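Local coordinates for protein DNA polymerase III beta subunit (PDB 2AVT) that probably encircles DNA as a ring-shaped dimer and slides along it, holding the replicative polymerase on its template for processive synthesis, at residues M1-I6 and S93-E98; F199-P204 and T242-G247. All coordinates share one frame; numbering follows the deposited sequence.

Overall arrangement
Both contacts lie in one elongated chain, interaction 1 in the N-terminal domain and interaction 2 in the central one, with centres about 39 Å apart and nearest atoms about 25 Å apart, so they do not touch. Interaction 1 pairs two neighbouring antiparallel strands of a five-stranded sheet, about 34 Å from the centre of the chain. Interaction 2, about 14 Å from that centre, is of another kind: strand 199-204 is an outermost strand of one sheet, and segment 242-247 leaves the end of strand 238-243 in another. Neither segment pair is touched by the second subunit, so both are packing within one chain, each inside a single domain.

Interaction 1. Residues M1-I6 and S93-E98; sequences MIQFSI and SINVKE
Val96 lies over one face of the Phe4 ring, its CB 4.0 Å from the ring centroid and its CG2 3.7 Å from Phe4 CZ, a CH-pi contact between side chains running side by side. The ring gets there because Phe4 CG sits between the backbone N and the carbonyl carbon (chi1 70°), which swings it toward the neighbouring strand. In the backbone, the antiparallel strands pair regularly: Phe4 with Val96 and Ile6 with Ile94 are hydrogen-bonded pairs, and Val96 N reaches Phe4 O at 2.7 Å. Isoleucine, valine and phenylalanine suit their buried face, which Val38 and Phe11 help to close. On the other face, Gln3 lies alongside the aliphatic part of Lys97, OE1 3.4 Å from CE, while its NE2 makes a weak hydrogen bond to Asn95 OD1. Ser5 OG comes within 2.8 Å of Asn95 ND2. The extended Glu98 crosses Met1 at about a right angle and receives Ile2 N on the anti lone pair of OE1, at 2.9 Å, nearly straight (170°), while Glu98 N donates to Ile2 O at 3.0 Å. This double grip on Ile2 probably helps hold the chain start, and its N-H probably offsets some cost of burying the carboxylate.

Interaction 2. Residues F199-P204 and T242-G247; sequences FMVVLP and TRLLEG. Unlike the reference sequence in segment 199-204: Phe199 (reference Leu).
With chi1 of -160° and chi2 of 60°, Leu203 swings its CD1 back toward segment 242-247, although its CB sets out away from it. Leu203 CD1 arrives between two partners, Thr242 CG2 at 3.2 Å, tighter than usual for two carbons, and Leu244 CD2 at 3.5 Å. Thr242 meets it with its methyl because CG2 stands anti to the backbone N, while OG1 lies beside that N. Leu244 spreads its two methyls over neighbouring residues: CD2 goes to Leu203, and CD1 packs on Val201 CG1 at 3.8 Å. Branched aliphatic residues suit this side, since each offers methyls in more than one direction; Ile231 and Phe233 of strand 230-234 also pack against Leu203.

Leu245 fills the other flank. Its CD1 meets Val202 CG1 at 3.9 Å, the two side chains crossing at about a right angle, and its CG lies 3.7 Å from Pro204 CG as these side chains slide past each other in opposite directions. The proline ring brings a compact apolar surface to the N-cap position before helix 205-214, and its CD also rests against Arg243 O.

Through the middle of this packing runs one direct hydrogen bond, Leu245 N to Val202 O at 3.0 Å, the donor N lying 22° out of the carbonyl plane. A water extends the link, accepting from Val202 N and donating to Leu245 O at 2.7 Å. Both backbone groups of Val202 and of Leu245 are therefore engaged, one pair directly and one through water, where the touching parts run at a steep angle, consistent with the lack of regular strand pairing. Burying Thr242 OG1 without a partner is probably a cost; the methyl and proline contacts outnumber the polar links, implying a mainly apolar join.

Interaction 1. Residues M1-I6 and S93-E98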
loop_
_atom_site.group_PDB
_atom_site.type_symbol
_atom_site.label_atom_id
_atom_site.label_comp_id
_atom_site.label_asym_id
_atom_site.label_seq_id
_atom_site.Cartn_x
_atom_site.Cartn_y
_atom_site.Cartn_z
ATOM N N MET A 1 -16.310 26.729 -27.330
ATOM C CA MET A 1 -15.610 25.581 -26.690
ATOM C C MET A 1 -14.977 25.975 -25.364
ATOM O O MET A 1 -14.789 27.159 -25.082
ATOM C CB MET A 1 -14.546 25.033 -27.632
ATOM C CG MET A 1 -15.105 24.573 -28.962
ATOM S SD MET A 1 -13.824 23.891 -30.003
ATOM C CE MET A 1 -13.108 25.409 -30.634
ATOM N N ILE A 2 -14.650 24.968 -24.558
ATOM C CA ILE A 2 -14.062 25.168 -23.239
ATOM C C ILE A 2 -12.777 25.969 -23.234
ATOM O O ILE A 2 -11.940 25.833 -24.119
ATOM C CB ILE A 2 -13.741 23.814 -22.542
ATOM C CG1 ILE A 2 -15.032 23.059 -22.234
ATOM C CG2 ILE A 2 -12.951 24.057 -21.250
ATOM C CD1 ILE A 2 -14.802 21.659 -21.671
ATOM N N GLN A 3 -12.629 26.799 -22.207
ATOM C CA GLN A 3 -11.425 27.589 -22.015
ATOM C C GLN A 3 -11.382 28.181 -20.619
ATOM O O GLN A 3 -12.184 29.057 -20.277
ATOM C CB GLN A 3 -11.312 28.721 -23.030
ATOM C CG GLN A 3 -10.152 29.667 -22.707
ATOM C CD GLN A 3 -9.169 29.813 -23.851
ATOM O OE1 GLN A 3 -9.544 30.200 -24.960
ATOM N NE2 GLN A 3 -7.902 29.499 -23.589
ATOM N N PHE A 4 -10.447 27.700 -19.811
ATOM C CA PHE A 4 -10.294 28.209 -18.457
ATOM C C PHE A 4 -8.889 27.919 -17.948
ATOM O O PHE A 4 -8.204 27.031 -18.461
ATOM C CB PHE A 4 -11.362 27.596 -17.524
ATOM C CG PHE A 4 -11.168 26.124 -17.215
ATOM C CD1 PHE A 4 -11.749 25.144 -18.015
ATOM C CD2 PHE A 4 -10.438 25.720 -16.101
ATOM C CE1 PHE A 4 -11.612 23.790 -17.710
ATOM C CE2 PHE A 4 -10.298 24.366 -15.793
ATOM C CZ PHE A 4 -10.886 23.402 -16.598
ATOM N N SER A 5 -8.464 28.696 -16.961
ATOM C CA SER A 5 -7.160 28.545 -16.334
ATOM C C SER A 5 -7.460 28.248 -14.882
ATOM O O SER A 5 -8.368 28.836 -14.299
ATOM C CB SER A 5 -6.351 29.841 -16.442
ATOM O OG SER A 5 -6.055 30.130 -17.799
ATOM N N ILE A 6 -6.692 27.358 -14.281
ATOM C CA ILE A 6 -6.961 27.004 -12.905
ATOM C C ILE A 6 -5.689 26.687 -12.166
ATOM O O ILE A 6 -4.672 26.349 -12.774
ATOM C CB ILE A 6 -7.906 25.770 -12.851
ATOM C CG1 ILE A 6 -8.404 25.533 -11.428
ATOM C CG2 ILE A 6 -7.170 24.523 -13.335
ATOM C CD1 ILE A 6 -9.518 24.497 -11.357
ATOM N N SER A 93 -0.111 26.907 -12.364
ATOM C CA SER A 93 -1.371 27.115 -13.055
ATOM C C SER A 93 -1.455 26.400 -14.393
ATOM O O SER A 93 -0.472 26.276 -15.124
ATOM C CB SER A 93 -1.648 28.613 -13.248
ATOM O OG SER A 93 -0.552 29.268 -13.854
ATOM N N ILE A 94 -2.659 25.941 -14.705
ATOM C CA ILE A 94 -2.912 25.214 -15.932
ATOM C C ILE A 94 -3.974 25.884 -16.771
ATOM O O ILE A 94 -5.006 26.321 -16.254
ATOM C CB ILE A 94 -3.379 23.780 -15.622
ATOM C CG1 ILE A 94 -2.304 23.057 -14.816
ATOM C CG2 ILE A 94 -3.666 23.030 -16.912
ATOM C CD1 ILE A 94 -2.694 21.675 -14.383
ATOM N N ASN A 95 -3.717 25.965 -18.068
ATOM C CA ASN A 95 -4.665 26.548 -18.994
ATOM C C ASN A 95 -5.258 25.375 -19.756
ATOM O O ASN A 95 -4.524 24.517 -20.246
ATOM C CB ASN A 95 -3.962 27.502 -19.954
ATOM C CG ASN A 95 -4.936 28.336 -20.756
ATOM O OD1 ASN A 95 -5.522 27.870 -21.731
ATOM N ND2 ASN A 95 -5.123 29.583 -20.340
ATOM N N VAL A 96 -6.584 25.335 -19.833
ATOM C CA VAL A 96 -7.302 24.264 -20.508
ATOM C C VAL A 96 -8.068 24.844 -21.676
ATOM O O VAL A 96 -8.956 25.670 -21.484
ATOM C CB VAL A 96 -8.299 23.587 -19.557
ATOM C CG1 VAL A 96 -8.938 22.390 -20.241
ATOM C CG2 VAL A 96 -7.593 23.167 -18.280
ATOM N N LYS A 97 -7.726 24.419 -22.887
ATOM C CA LYS A 97 -8.390 24.934 -24.074
ATOM C C LYS A 97 -8.851 23.824 -24.996
ATOM O O LYS A 97 -8.041 23.044 -25.493
ATOM C CB LYS A 97 -7.451 25.880 -24.835
ATOM C CG LYS A 97 -8.105 26.632 -25.989
ATOM C CD LYS A 97 -7.138 27.671 -26.572
ATOM C CE LYS A 97 -7.848 28.658 -27.490
ATOM N NZ LYS A 97 -7.042 29.909 -27.684
ATOM N N GLU A 98 -10.157 23.751 -25.223
ATOM C CA GLU A 98 -10.703 22.737 -26.107
ATOM C C GLU A 98 -10.549 23.195 -27.544
ATOM O O GLU A 98 -10.703 24.379 -27.845
ATOM C CB GLU A 98 -12.187 22.492 -25.804
ATOM C CG GLU A 98 -12.946 21.771 -26.921
ATOM C CD GLU A 98 -14.420 21.543 -26.587
ATOM O OE1 GLU A 98 -14.972 22.292 -25.749
ATOM O OE2 GLU A 98 -15.034 20.624 -27.172
#

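Interaction 2. Residues F199-P204 and T242-G247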
loop_
_atom_site.group_PDB
_atom_site.type_symbol
_atom_site.label_atom_id
_atom_site.label_comp_id
_atom_site.label_asym_id
_atom_site.label_seq_id
_atom_site.Cartn_x
_atom_site.Cartn_y
_atom_site.Cartn_z
ATOM N N PHE A 199 -39.136 8.762 6.662
ATOM C CA PHE A 199 -38.419 8.120 5.564
ATOM C C PHE A 199 -37.975 6.746 6.035
ATOM O O PHE A 199 -37.876 6.495 7.237
ATOM C CB PHE A 199 -37.271 9.007 5.083
ATOM C CG PHE A 199 -36.139 9.116 6.061
ATOM C CD1 PHE A 199 -35.084 8.222 6.024
ATOM C CD2 PHE A 199 -36.134 10.124 7.026
ATOM C CE1 PHE A 199 -34.042 8.322 6.925
ATOM C CE2 PHE A 199 -35.091 10.225 7.926
ATOM C CZ PHE A 199 -34.046 9.324 7.876
ATOM N N MET A 200 -37.705 5.857 5.084
ATOM C CA MET A 200 -37.250 4.509 5.401
ATOM C C MET A 200 -36.549 3.918 4.191
ATOM O O MET A 200 -37.197 3.496 3.236
ATOM C CB MET A 200 -38.426 3.616 5.790
ATOM C CG MET A 200 -37.989 2.212 6.131
ATOM S SD MET A 200 -39.358 1.175 6.604
ATOM C CE MET A 200 -39.778 0.429 5.014
ATOM N N VAL A 201 -35.223 3.880 4.235
ATOM C CA VAL A 201 -34.452 3.365 3.115
ATOM C C VAL A 201 -33.321 2.455 3.551
ATOM O O VAL A 201 -33.049 2.287 4.742
ATOM C CB VAL A 201 -33.839 4.522 2.290
ATOM C CG1 VAL A 201 -34.933 5.390 1.715
ATOM C CG2 VAL A 201 -32.918 5.354 3.172
ATOM N N VAL A 202 -32.668 1.862 2.562
ATOM C CA VAL A 202 -31.540 0.981 2.792
ATOM C C VAL A 202 -30.480 1.483 1.821
ATOM O O VAL A 202 -30.707 1.523 0.612
ATOM C CB VAL A 202 -31.892 -0.486 2.482
ATOM C CG1 VAL A 202 -30.683 -1.372 2.729
ATOM C CG2 VAL A 202 -33.067 -0.934 3.354
ATOM N N LEU A 203 -29.338 1.889 2.361
ATOM C CA LEU A 203 -28.255 2.429 1.550
ATOM C C LEU A 203 -27.051 1.501 1.550
ATOM O O LEU A 203 -26.546 1.125 2.613
ATOM C CB LEU A 203 -27.841 3.800 2.089
ATOM C CG LEU A 203 -27.079 4.678 1.099
ATOM C CD1 LEU A 203 -27.975 4.925 -0.105
ATOM C CD2 LEU A 203 -26.699 5.997 1.735
ATOM N N PRO A 204 -26.569 1.123 0.352
ATOM C CA PRO A 204 -25.411 0.231 0.223
ATOM C C PRO A 204 -24.299 0.754 1.121
ATOM O O PRO A 204 -23.950 1.934 1.055
ATOM C CB PRO A 204 -25.066 0.334 -1.266
ATOM C CG PRO A 204 -26.380 0.579 -1.899
ATOM C CD PRO A 204 -27.018 1.594 -0.971
ATOM N N THR A 242 -26.760 8.467 -4.371
ATOM C CA THR A 242 -26.544 7.056 -4.118
ATOM C C THR A 242 -27.779 6.246 -4.471
ATOM O O THR A 242 -28.899 6.630 -4.129
ATOM C CB THR A 242 -26.238 6.770 -2.655
ATOM O OG1 THR A 242 -25.158 7.603 -2.211
ATOM C CG2 THR A 242 -25.853 5.312 -2.500
ATOM N N ARG A 243 -27.564 5.125 -5.157
ATOM C CA ARG A 243 -28.651 4.233 -5.543
ATOM C C ARG A 243 -29.144 3.530 -4.281
ATOM O O ARG A 243 -28.347 3.187 -3.409
ATOM C CB ARG A 243 -28.137 3.216 -6.568
ATOM C CG ARG A 243 -28.982 1.967 -6.759
ATOM C CD ARG A 243 -28.395 1.125 -7.893
ATOM N NE ARG A 243 -28.894 -0.249 -7.915
ATOM C CZ ARG A 243 -28.591 -1.174 -7.007
ATOM N NH1 ARG A 243 -29.084 -2.404 -7.119
ATOM N NH2 ARG A 243 -27.788 -0.879 -5.994
ATOM N N LEU A 244 -30.453 3.320 -4.186
ATOM C CA LEU A 244 -31.039 2.667 -3.019
ATOM C C LEU A 244 -31.326 1.186 -3.239
ATOM O O LEU A 244 -31.662 0.764 -4.348
ATOM C CB LEU A 244 -32.348 3.364 -2.621
ATOM C CG LEU A 244 -32.279 4.825 -2.158
ATOM C CD1 LEU A 244 -33.676 5.302 -1.830
ATOM C CD2 LEU A 244 -31.381 4.955 -0.946
ATOM N N LEU A 245 -31.190 0.402 -2.174
ATOM C CA LEU A 245 -31.479 -1.021 -2.254
ATOM C C LEU A 245 -32.978 -1.172 -2.004
ATOM O O LEU A 245 -33.486 -0.754 -0.967
ATOM C CB LEU A 245 -30.673 -1.789 -1.206
ATOM C CG LEU A 245 -29.164 -1.829 -1.461
ATOM C CD1 LEU A 245 -28.438 -2.393 -0.249
ATOM C CD2 LEU A 245 -28.885 -2.675 -2.706
ATOM N N GLU A 246 -33.690 -1.736 -2.972
ATOM C CA GLU A 246 -35.129 -1.916 -2.824
ATOM C C GLU A 246 -35.434 -3.205 -2.086
ATOM O O GLU A 246 -34.610 -4.122 -2.041
ATOM C CB GLU A 246 -35.819 -1.950 -4.189
ATOM C CG GLU A 246 -35.542 -0.741 -5.062
ATOM C CD GLU A 246 -36.412 -0.718 -6.302
ATOM O OE1 GLU A 246 -36.607 -1.796 -6.914
ATOM O OE2 GLU A 246 -36.894 0.380 -6.670
ATOM N N GLY A 247 -36.627 -3.269 -1.507
ATOM C CA GLY A 247 -37.015 -4.453 -0.780
ATOM C C GLY A 247 -37.388 -4.148 0.653
ATOM O O GLY A 247 -37.235 -3.025 1.137
HETATM O O HOH W 1 -34.332 1.567 -0.005
#